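Local atomic coordinates of PAN2-PAN3 deadenylation complex catalytic subunit pan2 (Neurospora crassa, PDB entry 4CZX), a protein that probably acts as catalytic subunit of the PAN deadenylation complex, which shortens mRNA poly(A) tails, here as its N-terminal WD40 beta-propeller domain. Residues 22-27 / 44-49; 48-53 / 64-69; 206-211 / 224-229; 220-225 / 245-250. All blocks are in the same frame, centred on the assembly; numbering follows the deposited sequence. Where two conformers were deposited one is given.

Contact 1: 22-27 / 44-49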
loop_
_atom_site.group_PDB
_atom_site.type_symbol
_atom_site.label_atom_id
_atom_site.label_comp_id
_atom_site.label_asym_id
_atom_site.label_seq_id
_atom_site.Cartn_x
_atom_site.Cartn_y
_atom_site.Cartn_z
ATOM N N HIS A 22 -14.002 -6.481 11.627
ATOM C CA HIS A 22 -12.786 -6.090 12.335
ATOM C C HIS A 22 -11.611 -6.927 11.831
ATOM O O HIS A 22 -11.758 -8.123 11.608
ATOM C CB HIS A 22 -12.967 -6.279 13.855
ATOM C CG HIS A 22 -11.889 -5.649 14.680
ATOM N ND1 HIS A 22 -10.643 -6.219 14.835
ATOM C CD2 HIS A 22 -11.869 -4.499 15.401
ATOM C CE1 HIS A 22 -9.903 -5.450 15.613
ATOM N NE2 HIS A 22 -10.623 -4.398 15.972
ATOM N N PRO A 23 -10.432 -6.312 11.671
ATOM C CA PRO A 23 -9.283 -7.063 11.152
ATOM C C PRO A 23 -8.854 -8.253 12.013
ATOM O O PRO A 23 -8.155 -9.133 11.500
ATOM C CB PRO A 23 -8.167 -6.014 11.101
ATOM C CG PRO A 23 -8.632 -4.891 11.989
ATOM C CD PRO A 23 -10.119 -4.885 11.879
ATOM N N ASP A 24 -9.254 -8.286 13.283
ATOM C CA ASP A 24 -8.856 -9.375 14.168
ATOM C C ASP A 24 -9.946 -10.424 14.366
ATOM O O ASP A 24 -9.760 -11.369 15.136
ATOM C CB ASP A 24 -8.432 -8.830 15.536
ATOM C CG ASP A 24 -7.219 -7.916 15.448
ATOM O OD1 ASP A 24 -6.618 -7.814 14.355
ATOM O OD2 ASP A 24 -6.855 -7.319 16.480
ATOM N N TYR A 25 -11.073 -10.276 13.680
ATOM C CA TYR A 25 -12.193 -11.215 13.847
ATOM C C TYR A 25 -11.798 -12.696 13.720
ATOM O O TYR A 25 -12.199 -13.549 14.529
ATOM C CB TYR A 25 -13.277 -10.881 12.824
ATOM C CG TYR A 25 -14.497 -11.757 12.891
ATOM C CD1 TYR A 25 -15.385 -11.659 13.951
ATOM C CD2 TYR A 25 -14.777 -12.677 11.874
ATOM C CE1 TYR A 25 -16.510 -12.447 14.015
ATOM C CE2 TYR A 25 -15.904 -13.476 11.932
ATOM C CZ TYR A 25 -16.767 -13.353 13.009
ATOM O OH TYR A 25 -17.896 -14.128 13.089
ATOM N N HIS A 26 -10.992 -13.003 12.711
ATOM C CA HIS A 26 -10.522 -14.355 12.386
ATOM C C HIS A 26 -9.752 -15.005 13.524
ATOM O O HIS A 26 -9.611 -16.227 13.598
ATOM C CB HIS A 26 -9.609 -14.304 11.156
ATOM C CG HIS A 26 -8.276 -13.675 11.431
ATOM N ND1 HIS A 26 -8.085 -12.308 11.454
ATOM C CD2 HIS A 26 -7.075 -14.227 11.731
ATOM C CE1 HIS A 26 -6.822 -12.046 11.743
ATOM N NE2 HIS A 26 -6.187 -13.193 11.909
ATOM N N ALA A 27 -9.181 -14.165 14.381
ATOM C CA ALA A 27 -8.284 -14.643 15.425
ATOM C C ALA A 27 -9.022 -15.062 16.707
ATOM O O ALA A 27 -8.424 -15.673 17.590
ATOM C CB ALA A 27 -7.231 -13.579 15.742
ATOM N N ILE A 44 -12.078 -3.598 25.981
ATOM C CA ILE A 44 -12.111 -4.980 25.469
ATOM C C ILE A 44 -10.881 -5.229 24.609
ATOM O O ILE A 44 -10.551 -4.409 23.749
ATOM C CB ILE A 44 -13.389 -5.245 24.634
ATOM C CG1 ILE A 44 -14.641 -4.878 25.436
ATOM C CG2 ILE A 44 -13.431 -6.688 24.087
ATOM C CD1 ILE A 44 -15.926 -5.023 24.663
ATOM N N GLY A 45 -10.187 -6.345 24.836
ATOM C CA GLY A 45 -9.022 -6.659 24.027
ATOM C C GLY A 45 -9.272 -7.782 23.027
ATOM O O GLY A 45 -10.127 -8.633 23.268
ATOM N N THR A 46 -8.550 -7.775 21.902
ATOM C CA THR A 46 -8.634 -8.860 20.903
ATOM C C THR A 46 -7.431 -9.792 20.960
ATOM O O THR A 46 -6.418 -9.489 21.590
ATOM C CB THR A 46 -8.723 -8.329 19.425
ATOM O OG1 THR A 46 -7.423 -7.920 18.978
ATOM C CG2 THR A 46 -9.717 -7.168 19.285
ATOM N N GLN A 47 -7.530 -10.906 20.238
ATOM C CA GLN A 47 -6.493 -11.924 20.233
ATOM C C GLN A 47 -5.225 -11.477 19.501
ATOM O O GLN A 47 -4.244 -12.223 19.463
ATOM C CB GLN A 47 -7.034 -13.223 19.598
ATOM C CG GLN A 47 -8.222 -13.841 20.346
ATOM C CD GLN A 47 -7.841 -14.292 21.736
ATOM O OE1 GLN A 47 -6.681 -14.626 21.983
ATOM N NE2 GLN A 47 -8.811 -14.289 22.665
ATOM N N LYS A 48 -5.255 -10.284 18.894
ATOM C CA LYS A 48 -4.087 -9.747 18.193
ATOM C C LYS A 48 -3.688 -8.383 18.757
ATOM O O LYS A 48 -2.881 -7.660 18.172
ATOM C CB LYS A 48 -4.351 -9.642 16.684
ATOM C CG LYS A 48 -4.426 -11.009 15.975
ATOM C CD LYS A 48 -5.148 -10.892 14.631
ATOM C CE LYS A 48 -4.312 -10.143 13.592
ATOM N NZ LYS A 48 -5.141 -9.493 12.517
ATOM N N GLY A 49 -4.259 -8.019 19.889
ATOM C CA GLY A 49 -3.827 -6.799 20.554
ATOM C C GLY A 49 -4.568 -5.512 20.228
ATOM O O GLY A 49 -4.097 -4.427 20.574
HETATM O O HOH W 1 -9.553 -11.461 18.013
#

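Contact 2: 48-53 / 64-69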
loop_
_atom_site.group_PDB
_atom_site.type_symbol
_atom_site.label_atom_id
_atom_site.label_comp_id
_atom_site.label_asym_id
_atom_site.label_seq_id
_atom_site.Cartn_x
_atom_site.Cartn_y
_atom_site.Cartn_z
ATOM N N LYS A 48 -5.255 -10.284 18.894
ATOM C CA LYS A 48 -4.087 -9.747 18.193
ATOM C C LYS A 48 -3.688 -8.383 18.757
ATOM O O LYS A 48 -2.881 -7.660 18.172
ATOM C CB LYS A 48 -4.351 -9.642 16.684
ATOM C CG LYS A 48 -4.426 -11.009 15.975
ATOM C CD LYS A 48 -5.148 -10.892 14.631
ATOM C CE LYS A 48 -4.312 -10.143 13.592
ATOM N NZ LYS A 48 -5.141 -9.493 12.517
ATOM N N GLY A 49 -4.259 -8.019 19.889
ATOM C CA GLY A 49 -3.827 -6.799 20.554
ATOM C C GLY A 49 -4.568 -5.512 20.228
ATOM O O GLY A 49 -4.097 -4.427 20.574
ATOM N N PHE A 50 -5.726 -5.593 19.583
ATOM C CA PHE A 50 -6.537 -4.370 19.485
ATOM C C PHE A 50 -7.216 -4.086 20.827
ATOM O O PHE A 50 -7.703 -5.006 21.496
ATOM C CB PHE A 50 -7.597 -4.481 18.381
ATOM C CG PHE A 50 -7.477 -3.419 17.330
ATOM C CD1 PHE A 50 -7.990 -2.143 17.550
ATOM C CD2 PHE A 50 -6.860 -3.691 16.128
ATOM C CE1 PHE A 50 -7.873 -1.160 16.572
ATOM C CE2 PHE A 50 -6.739 -2.715 15.145
ATOM C CZ PHE A 50 -7.248 -1.449 15.363
ATOM N N ALA A 51 -7.219 -2.814 21.216
ATOM C CA ALA A 51 -7.966 -2.342 22.374
ATOM C C ALA A 51 -9.134 -1.511 21.886
ATOM O O ALA A 51 -8.946 -0.582 21.079
ATOM C CB ALA A 51 -7.076 -1.509 23.293
ATOM N N GLY A 52 -10.337 -1.849 22.335
ATOM C CA GLY A 52 -11.500 -1.017 22.064
ATOM C C GLY A 52 -12.123 -0.518 23.361
ATOM O O GLY A 52 -12.240 -1.281 24.313
ATOM N N SER A 53 -12.512 0.759 23.398
ATOM C CA SER A 53 -13.192 1.326 24.562
ATOM C C SER A 53 -14.625 1.710 24.207
ATOM O O SER A 53 -14.908 2.140 23.078
ATOM C CB SER A 53 -12.439 2.545 25.103
ATOM O OG SER A 53 -12.527 3.650 24.218
ATOM N N ALA A 64 -10.379 3.221 19.741
ATOM C CA ALA A 64 -9.880 1.883 19.450
ATOM C C ALA A 64 -8.545 1.988 18.744
ATOM O O ALA A 64 -8.376 2.816 17.838
ATOM C CB ALA A 64 -10.889 1.094 18.613
ATOM N N PHE A 65 -7.591 1.165 19.172
ATOM C CA PHE A 65 -6.245 1.197 18.605
ATOM C C PHE A 65 -5.476 -0.055 18.991
ATOM O O PHE A 65 -5.736 -0.658 20.027
ATOM C CB PHE A 65 -5.486 2.458 19.059
ATOM C CG PHE A 65 -5.649 2.778 20.526
ATOM C CD1 PHE A 65 -4.770 2.262 21.470
ATOM C CD2 PHE A 65 -6.676 3.597 20.956
ATOM C CE1 PHE A 65 -4.926 2.563 22.844
ATOM C CE2 PHE A 65 -6.851 3.881 22.324
ATOM C CZ PHE A 65 -5.969 3.373 23.261
ATOM N N ARG A 66 -4.532 -0.445 18.144
ATOM C CA ARG A 66 -3.732 -1.625 18.413
ATOM C C ARG A 66 -2.583 -1.252 19.337
ATOM O O ARG A 66 -1.932 -0.233 19.142
ATOM C CB ARG A 66 -3.209 -2.244 17.113
ATOM C CG ARG A 66 -2.692 -3.665 17.338
ATOM C CD ARG A 66 -2.118 -4.291 16.028
ATOM N NE ARG A 66 -3.115 -4.446 14.969
ATOM C CZ ARG A 66 -4.073 -5.368 14.971
ATOM N NH1 ARG A 66 -4.180 -6.201 15.994
ATOM N NH2 ARG A 66 -4.933 -5.454 13.958
ATOM N N ILE A 67 -2.333 -2.065 20.357
ATOM C CA ILE A 67 -1.364 -1.671 21.380
ATOM C C ILE A 67 -0.018 -2.422 21.286
ATOM O O ILE A 67 0.907 -2.134 22.047
ATOM C CB ILE A 67 -1.989 -1.816 22.817
ATOM C CG1 ILE A 67 -2.519 -3.229 23.102
ATOM C CG2 ILE A 67 -3.144 -0.830 22.961
ATOM C CD1 ILE A 67 -1.465 -4.248 23.524
ATOM N N HIS A 68 0.102 -3.369 20.357
ATOM C CA HIS A 68 1.400 -3.997 20.084
ATOM C C HIS A 68 1.361 -4.615 18.678
ATOM O O HIS A 68 0.285 -4.693 18.093
ATOM C CB HIS A 68 1.771 -5.035 21.169
ATOM C CG HIS A 68 0.839 -6.208 21.268
ATOM N ND1 HIS A 68 0.821 -7.036 22.372
ATOM C CD2 HIS A 68 -0.079 -6.707 20.407
ATOM C CE1 HIS A 68 -0.083 -7.980 22.196
ATOM N NE2 HIS A 68 -0.635 -7.814 21.006
ATOM N N PRO A 69 2.519 -5.029 18.128
ATOM C CA PRO A 69 2.484 -5.692 16.810
ATOM C C PRO A 69 1.540 -6.888 16.829
ATOM O O PRO A 69 1.533 -7.625 17.818
ATOM C CB PRO A 69 3.930 -6.136 16.594
ATOM C CG PRO A 69 4.740 -5.220 17.447
ATOM C CD PRO A 69 3.896 -4.900 18.641
#

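Contact 3: 206-211 / 224-229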
loop_
_atom_site.group_PDB
_atom_site.type_symbol
_atom_site.label_atom_id
_atom_site.label_comp_id
_atom_site.label_asym_id
_atom_site.label_seq_id
_atom_site.Cartn_x
_atom_site.Cartn_y
_atom_site.Cartn_z
ATOM N N VAL A 206 -10.170 -14.424 46.331
ATOM C CA VAL A 206 -11.101 -15.407 45.793
ATOM C C VAL A 206 -10.597 -15.899 44.433
ATOM O O VAL A 206 -10.081 -15.122 43.626
ATOM C CB VAL A 206 -12.537 -14.843 45.661
ATOM C CG1 VAL A 206 -13.229 -14.793 47.018
ATOM C CG2 VAL A 206 -12.524 -13.459 44.976
ATOM N N THR A 207 -10.708 -17.203 44.187
ATOM C CA THR A 207 -10.242 -17.748 42.917
ATOM C C THR A 207 -11.207 -18.757 42.333
ATOM O O THR A 207 -11.978 -19.397 43.061
ATOM C CB THR A 207 -8.860 -18.448 43.030
ATOM O OG1 THR A 207 -8.965 -19.583 43.903
ATOM C CG2 THR A 207 -7.784 -17.481 43.531
ATOM N N CYS A 208 -11.141 -18.882 41.010
ATOM C CA CYS A 208 -11.795 -19.955 40.273
ATOM C C CYS A 208 -10.720 -20.765 39.553
ATOM O O CYS A 208 -9.717 -20.214 39.128
ATOM C CB CYS A 208 -12.789 -19.392 39.253
ATOM S SG CYS A 208 -14.078 -18.369 39.965
ATOM N N GLY A 209 -10.915 -22.069 39.410
ATOM C CA GLY A 209 -9.915 -22.855 38.719
ATOM C C GLY A 209 -10.322 -24.310 38.632
ATOM O O GLY A 209 -11.504 -24.633 38.794
ATOM N N GLY A 210 -9.348 -25.182 38.383
ATOM C CA GLY A 210 -9.619 -26.611 38.269
ATOM C C GLY A 210 -8.416 -27.504 38.512
ATOM O O GLY A 210 -7.286 -27.029 38.672
ATOM N N SER A 211 -8.669 -28.811 38.515
ATOM C CA SER A 211 -7.685 -29.804 38.926
ATOM C C SER A 211 -6.736 -30.268 37.823
ATOM O O SER A 211 -5.665 -30.792 38.124
ATOM C CB SER A 211 -8.406 -31.028 39.510
ATOM O OG SER A 211 -9.118 -30.676 40.683
ATOM N N PRO A 224 -16.554 -26.852 41.398
ATOM C CA PRO A 224 -17.901 -26.479 41.843
ATOM C C PRO A 224 -17.867 -25.553 43.054
ATOM O O PRO A 224 -18.709 -25.650 43.962
ATOM C CB PRO A 224 -18.522 -27.831 42.214
ATOM C CG PRO A 224 -17.358 -28.611 42.716
ATOM C CD PRO A 224 -16.217 -28.232 41.801
ATOM N N TYR A 225 -16.879 -24.667 43.081
ATOM C CA TYR A 225 -16.728 -23.741 44.192
ATOM C C TYR A 225 -15.765 -22.631 43.843
ATOM O O TYR A 225 -14.974 -22.740 42.906
ATOM C CB TYR A 225 -16.229 -24.455 45.452
ATOM C CG TYR A 225 -15.052 -25.374 45.211
ATOM C CD1 TYR A 225 -13.771 -24.868 45.022
ATOM C CD2 TYR A 225 -15.222 -26.755 45.180
ATOM C CE1 TYR A 225 -12.689 -25.710 44.790
ATOM C CE2 TYR A 225 -14.144 -27.609 44.953
ATOM C CZ TYR A 225 -12.883 -27.082 44.763
ATOM O OH TYR A 225 -11.811 -27.915 44.540
ATOM N N VAL A 226 -15.850 -21.562 44.624
ATOM C CA VAL A 226 -14.848 -20.512 44.630
ATOM C C VAL A 226 -13.965 -20.716 45.861
ATOM O O VAL A 226 -14.478 -20.928 46.964
ATOM C CB VAL A 226 -15.498 -19.118 44.663
ATOM C CG1 VAL A 226 -14.446 -18.039 44.920
ATOM C CG2 VAL A 226 -16.240 -18.852 43.371
ATOM N N LYS A 227 -12.648 -20.688 45.677
ATOM C CA LYS A 227 -11.734 -20.790 46.813
ATOM C C LYS A 227 -11.565 -19.428 47.481
ATOM O O LYS A 227 -11.490 -18.412 46.806
ATOM C CB LYS A 227 -10.382 -21.342 46.375
ATOM C CG LYS A 227 -10.377 -22.849 46.150
ATOM C CD LYS A 227 -10.762 -23.576 47.454
ATOM C CE LYS A 227 -10.063 -24.916 47.575
ATOM N NZ LYS A 227 -8.733 -24.769 48.234
ATOM N N VAL A 228 -11.523 -19.418 48.812
ATOM C CA VAL A 228 -11.490 -18.167 49.571
ATOM C C VAL A 228 -10.349 -18.146 50.582
ATOM O O VAL A 228 -10.138 -19.112 51.320
ATOM C CB VAL A 228 -12.827 -17.939 50.332
ATOM C CG1 VAL A 228 -12.820 -16.595 51.084
ATOM C CG2 VAL A 228 -14.009 -18.032 49.372
ATOM N N PHE A 229 -9.637 -17.026 50.632
ATOM C CA PHE A 229 -8.520 -16.856 51.553
ATOM C C PHE A 229 -8.667 -15.556 52.345
ATOM O O PHE A 229 -8.995 -14.518 51.775
ATOM C CB PHE A 229 -7.190 -16.865 50.787
ATOM C CG PHE A 229 -5.977 -16.907 51.675
ATOM C CD1 PHE A 229 -5.445 -18.122 52.075
ATOM C CD2 PHE A 229 -5.361 -15.733 52.095
ATOM C CE1 PHE A 229 -4.330 -18.176 52.887
ATOM C CE2 PHE A 229 -4.245 -15.780 52.917
ATOM C CZ PHE A 229 -3.730 -17.016 53.315
HETATM O O HOH W 2 -13.572 -22.797 40.350
#

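Contact 4: 220-225 / 245-250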
loop_
_atom_site.group_PDB
_atom_site.type_symbol
_atom_site.label_atom_id
_atom_site.label_comp_id
_atom_site.label_asym_id
_atom_site.label_seq_id
_atom_site.Cartn_x
_atom_site.Cartn_y
_atom_site.Cartn_z
ATOM N N ALA A 220 -10.330 -29.384 30.296
ATOM C CA ALA A 220 -10.144 -28.725 31.588
ATOM C C ALA A 220 -11.517 -28.485 32.195
ATOM O O ALA A 220 -12.371 -27.839 31.584
ATOM C CB ALA A 220 -9.373 -27.403 31.442
ATOM N N ILE A 221 -11.734 -29.017 33.388
ATOM C CA ILE A 221 -13.011 -28.868 34.063
ATOM C C ILE A 221 -12.891 -27.914 35.251
ATOM O O ILE A 221 -11.958 -28.015 36.052
ATOM C CB ILE A 221 -13.528 -30.245 34.526
ATOM C CG1 ILE A 221 -13.546 -31.203 33.326
ATOM C CG2 ILE A 221 -14.904 -30.131 35.171
ATOM C CD1 ILE A 221 -13.825 -32.645 33.681
ATOM N N LEU A 222 -13.826 -26.975 35.353
ATOM C CA LEU A 222 -13.850 -26.027 36.472
ATOM C C LEU A 222 -14.416 -26.631 37.768
ATOM O O LEU A 222 -15.254 -27.540 37.733
ATOM C CB LEU A 222 -14.660 -24.798 36.087
ATOM C CG LEU A 222 -13.969 -23.924 35.045
ATOM C CD1 LEU A 222 -14.987 -23.023 34.359
ATOM C CD2 LEU A 222 -12.877 -23.100 35.725
ATOM N N ASP A 223 -13.967 -26.108 38.909
ATOM C CA ASP A 223 -14.412 -26.598 40.219
ATOM C C ASP A 223 -15.791 -26.063 40.617
ATOM O O ASP A 223 -16.161 -24.951 40.240
ATOM C CB ASP A 223 -13.389 -26.232 41.300
ATOM C CG ASP A 223 -12.140 -27.098 41.247
ATOM O OD1 ASP A 223 -12.230 -28.278 40.824
ATOM O OD2 ASP A 223 -11.065 -26.604 41.638
ATOM N N PRO A 224 -16.554 -26.852 41.398
ATOM C CA PRO A 224 -17.901 -26.479 41.843
ATOM C C PRO A 224 -17.867 -25.553 43.054
ATOM O O PRO A 224 -18.709 -25.650 43.962
ATOM C CB PRO A 224 -18.522 -27.831 42.214
ATOM C CG PRO A 224 -17.358 -28.611 42.716
ATOM C CD PRO A 224 -16.217 -28.232 41.801
ATOM N N TYR A 225 -16.879 -24.667 43.081
ATOM C CA TYR A 225 -16.728 -23.741 44.192
ATOM C C TYR A 225 -15.765 -22.631 43.843
ATOM O O TYR A 225 -14.974 -22.740 42.906
ATOM C CB TYR A 225 -16.229 -24.455 45.452
ATOM C CG TYR A 225 -15.052 -25.374 45.211
ATOM C CD1 TYR A 225 -13.771 -24.868 45.022
ATOM C CD2 TYR A 225 -15.222 -26.755 45.180
ATOM C CE1 TYR A 225 -12.689 -25.710 44.790
ATOM C CE2 TYR A 225 -14.144 -27.609 44.953
ATOM C CZ TYR A 225 -12.883 -27.082 44.763
ATOM O OH TYR A 225 -11.811 -27.915 44.540
ATOM N N LEU A 245 -20.559 -24.613 38.591
ATOM C CA LEU A 245 -19.124 -24.562 38.252
ATOM C C LEU A 245 -18.630 -23.130 38.098
ATOM O O LEU A 245 -19.072 -22.397 37.215
ATOM C CB LEU A 245 -18.802 -25.346 36.980
ATOM C CG LEU A 245 -19.282 -26.794 37.050
ATOM C CD1 LEU A 245 -18.790 -27.562 35.843
ATOM C CD2 LEU A 245 -18.825 -27.437 38.369
ATOM N N ALA A 246 -17.679 -22.753 38.942
ATOM C CA ALA A 246 -17.255 -21.351 39.035
ATOM C C ALA A 246 -16.144 -21.028 38.060
ATOM O O ALA A 246 -15.042 -21.560 38.173
ATOM C CB ALA A 246 -16.817 -21.031 40.444
ATOM N N ALA A 247 -16.443 -20.131 37.122
ATOM C CA ALA A 247 -15.510 -19.760 36.063
ATOM C C ALA A 247 -14.853 -18.410 36.353
ATOM O O ALA A 247 -13.659 -18.229 36.099
ATOM C CB ALA A 247 -16.231 -19.728 34.725
ATOM N N HIS A 248 -15.641 -17.468 36.871
ATOM C CA HIS A 248 -15.132 -16.130 37.175
ATOM C C HIS A 248 -15.688 -15.606 38.482
ATOM O O HIS A 248 -16.763 -16.031 38.941
ATOM C CB HIS A 248 -15.461 -15.151 36.043
ATOM C CG HIS A 248 -15.025 -15.645 34.702
ATOM N ND1 HIS A 248 -13.717 -15.571 34.273
ATOM C CD2 HIS A 248 -15.713 -16.269 33.722
ATOM C CE1 HIS A 248 -13.622 -16.131 33.080
ATOM N NE2 HIS A 248 -14.819 -16.558 32.723
ATOM N N VAL A 249 -14.939 -14.683 39.079
ATOM C CA VAL A 249 -15.316 -14.100 40.349
ATOM C C VAL A 249 -14.756 -12.684 40.476
ATOM O O VAL A 249 -13.641 -12.383 40.033
ATOM C CB VAL A 249 -14.836 -14.970 41.541
ATOM C CG1 VAL A 249 -13.308 -14.980 41.629
ATOM C CG2 VAL A 249 -15.473 -14.517 42.849
ATOM N N ARG A 250 -15.571 -11.813 41.055
ATOM C CA ARG A 250 -15.139 -10.472 41.419
ATOM C C ARG A 250 -15.669 -10.151 42.800
ATOM O O ARG A 250 -16.811 -10.483 43.117
ATOM C CB ARG A 250 -15.643 -9.423 40.425
ATOM C CG ARG A 250 -14.966 -9.453 39.063
ATOM C CD ARG A 250 -13.519 -8.998 39.160
ATOM N NE ARG A 250 -12.861 -8.941 37.849
ATOM C CZ ARG A 250 -12.054 -9.881 37.373
ATOM N NH1 ARG A 250 -11.816 -10.994 38.068
ATOM N NH2 ARG A 250 -11.495 -9.718 36.187
HETATM O O HOH W 2 -13.572 -22.797 40.350
#

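Contact 1: 22-27 / 44-49
The imidazole of His22 approaches Thr46 obliquely, CE1 lying 4.1 Å from Thr46 CG2, while Pro23 CD covers one face of the ring toward its rim. At the ring edge, in plane, ND1 accepts the backbone N-H of Asp24, which helps set the turn of the ring.

Asp24 carries the contact. Its OD2 receives the Thr46 hydroxyl on the anti side, with OG1 at 2.6 Å, and its OD1 forms a salt bridge to Lys48 NZ at 2.9 Å, met from above the carboxylate plane. Thr46 OG1 in turn accepts from Lys48 N, closing an ST turn. The lysine chain runs past Ala27, whose CB lies 3.6 Å from Lys48 CD, and a bend at chi3 (71°) brings the ammonium back to the acid. With an alanine in place of Asp24, Lys48 would probably lose its mate here and the Thr46 hydroxyl its acceptor.

Arg66 also pairs with Asp24, and Glu70 with Lys48. Residues 22-27 belong to the loop joining strand 10-16, in the propeller's closing sheet, to strand 32-35, and they pack on the turn between strands 41-45 and 50-55.

Contact 2: 48-53 / 64-69
Arg66 lays its CB over the face of the Phe50 ring, 4.2 Å from the ring centroid and 19° off the normal, a CH-pi contact. Farther out, a bend at chi3 (-63°) turns the guanidinium almost perpendicular to the ring, the two planes being 80° apart. Phe50 CD2 thus lies over the guanidinium face, with Arg66 NH2 3.4 Å from CD2. At the guanidinium edge, NH1 makes a weak hydrogen bond to Lys48 O, and NH2 forms a salt bridge with Asp24, the same acid that holds Lys48, which probably lets the two cations lie near each other. A long, flat-ended residue suits this place: its methylenes lie over the ring while its guanidinium meets the acid and the carbonyl.

Gly49 suits its positive phi, and a CB there would collide with His68 NE2, which bonds to Gly73 O. Its carbonyl accepts Ile67 N at 3.0 Å. Ala51 and Phe65 form the antiparallel hydrogen-bonded pair, Ala51 N to Phe65 O and Phe65 N to Ala51 O, both 2.9 Å. The small Ala51 lets Ile67 approach, CG2 4.0 Å from Ala51 CB; Gly52 and Ala64 sit just as closely. Another protein chain hydrogen-bonds to the backbone of Ala64 on the outer edge. Strands 50-55 and 60-66 are the outer hairpin of a four-stranded blade, as in WD40 propellers.

Contact 3: 206-211 / 224-229
Lys227 pairs with Thr207 and Val228 with Val206 across the central two strands of a four-stranded propeller blade, antiparallel but twisted, with axes at 143°; Val226 only lies near Cys208. At Tyr225 direct pairing gives way to a bridging water: it accepts from Gly209 N and stands 2.9 Å from Tyr225 O.

Val226 is the apolar wedge. Its CG1, anti to the backbone N (chi1 170°), leans against Val206 CB at 3.8 Å and over Thr207 O, while CG2 reaches Cys208 SG at 4.1 Å. Branched valines and a small thiol fill this buried face, which also meets Val249 of the next blade and Ala246 in the connection leading to it.

Lys227 supplies the regular backbone bonds. Its N donates to Thr207 O, and its carbonyl takes Thr207 N, both at 3.0 Å and both in the carbonyl plane. The same Lys227 O also receives a CA-H...O contact from Val206. Across this pair the side chains differ in task: Lys227 CB packs on Thr207 OG1 at 3.3 Å, but the lysine chain then bends away toward Ala190 O, whereas the hydroxyl is hydrogen-bonded to His191 NE2. With Asp223 holding the other nitrogen of His191, the set resembles the Asp-His-Ser/Thr part of the hydrogen-bonded network of WD40 repeats. A threonine suits the place, being beta-branched for a strand and polar for the histidine.

Val228 closes the pairing opposite Val206, in a non-hydrogen-bonded pair, with its CG2 4.1 Å from Val206 CG1.

Contact 4: 220-225 / 245-250
A blade-to-blade join of the beta-propeller is made here: the loop that precedes strand 225-230, with Leu222 foremost, packs on residues 245-247 of the connection to the next blade. Leu222 points its forked end at that connection. CD1 meets Ala247 CB at 3.5 Å, and CD2 rests against Ala246 O at 3.6 Å. Alanines suit the receiving side because a lone methyl lets the leucine come this near. Were a serine to replace Leu222, both branches would be missing and a gap would probably open beside the Ala247 methyl.

The polar tie is between main chains. Ala246 N donates to Asp223 O at 3.0 Å in a nearly straight bond (165°), and Leu245 CA adds a CA-H...O contact to the same oxygen. The Asp223 side chain points away from this segment: its CB covers one face of the Tyr225 ring toward the rim, and His191 is the second partner that holds this residue.

Leu245 takes a positive phi (76°), unusual for a residue with a side chain. Its CD2 lies 3.6 Å from Leu222 O and 3.9 Å from Pro224 CB, packing on the loop where the proline ring offers an apolar surface. The Ala246 methyl sits 3.5 Å from Tyr225 O, and a water stands 2.9 Å from Tyr225 O and 2.9 Å from Ala246 O.

Ala247 and His248 both face Val262 in a classic beta bulge at this end of the sheet edge, where strand 248-251 lies beside 258-262, while Leu222 also touches Phe194 of strand 194-200.

The four contacts fall into two clusters of one beta-propeller. Contacts 1 and 2 come first in the chain, have centres 8 Å apart and share Lys48 and Gly49; both bear on the sheet of strands 32-35, 41-45, 50-55 and 60-66. Contacts 3 and 4 follow later, their centres 6 Å apart, sharing Pro224, Tyr225 and one water, and they tie the sheet containing strands 204-210 and 225-230 to the start of strand 248-251. Contacts 2 and 3 lie on opposite sides of the chain's centre, their own centres about 31 Å apart. Each cluster thus combines pairing within a blade with a loop arriving from, or leading to, a neighbouring blade, which helps join successive blades.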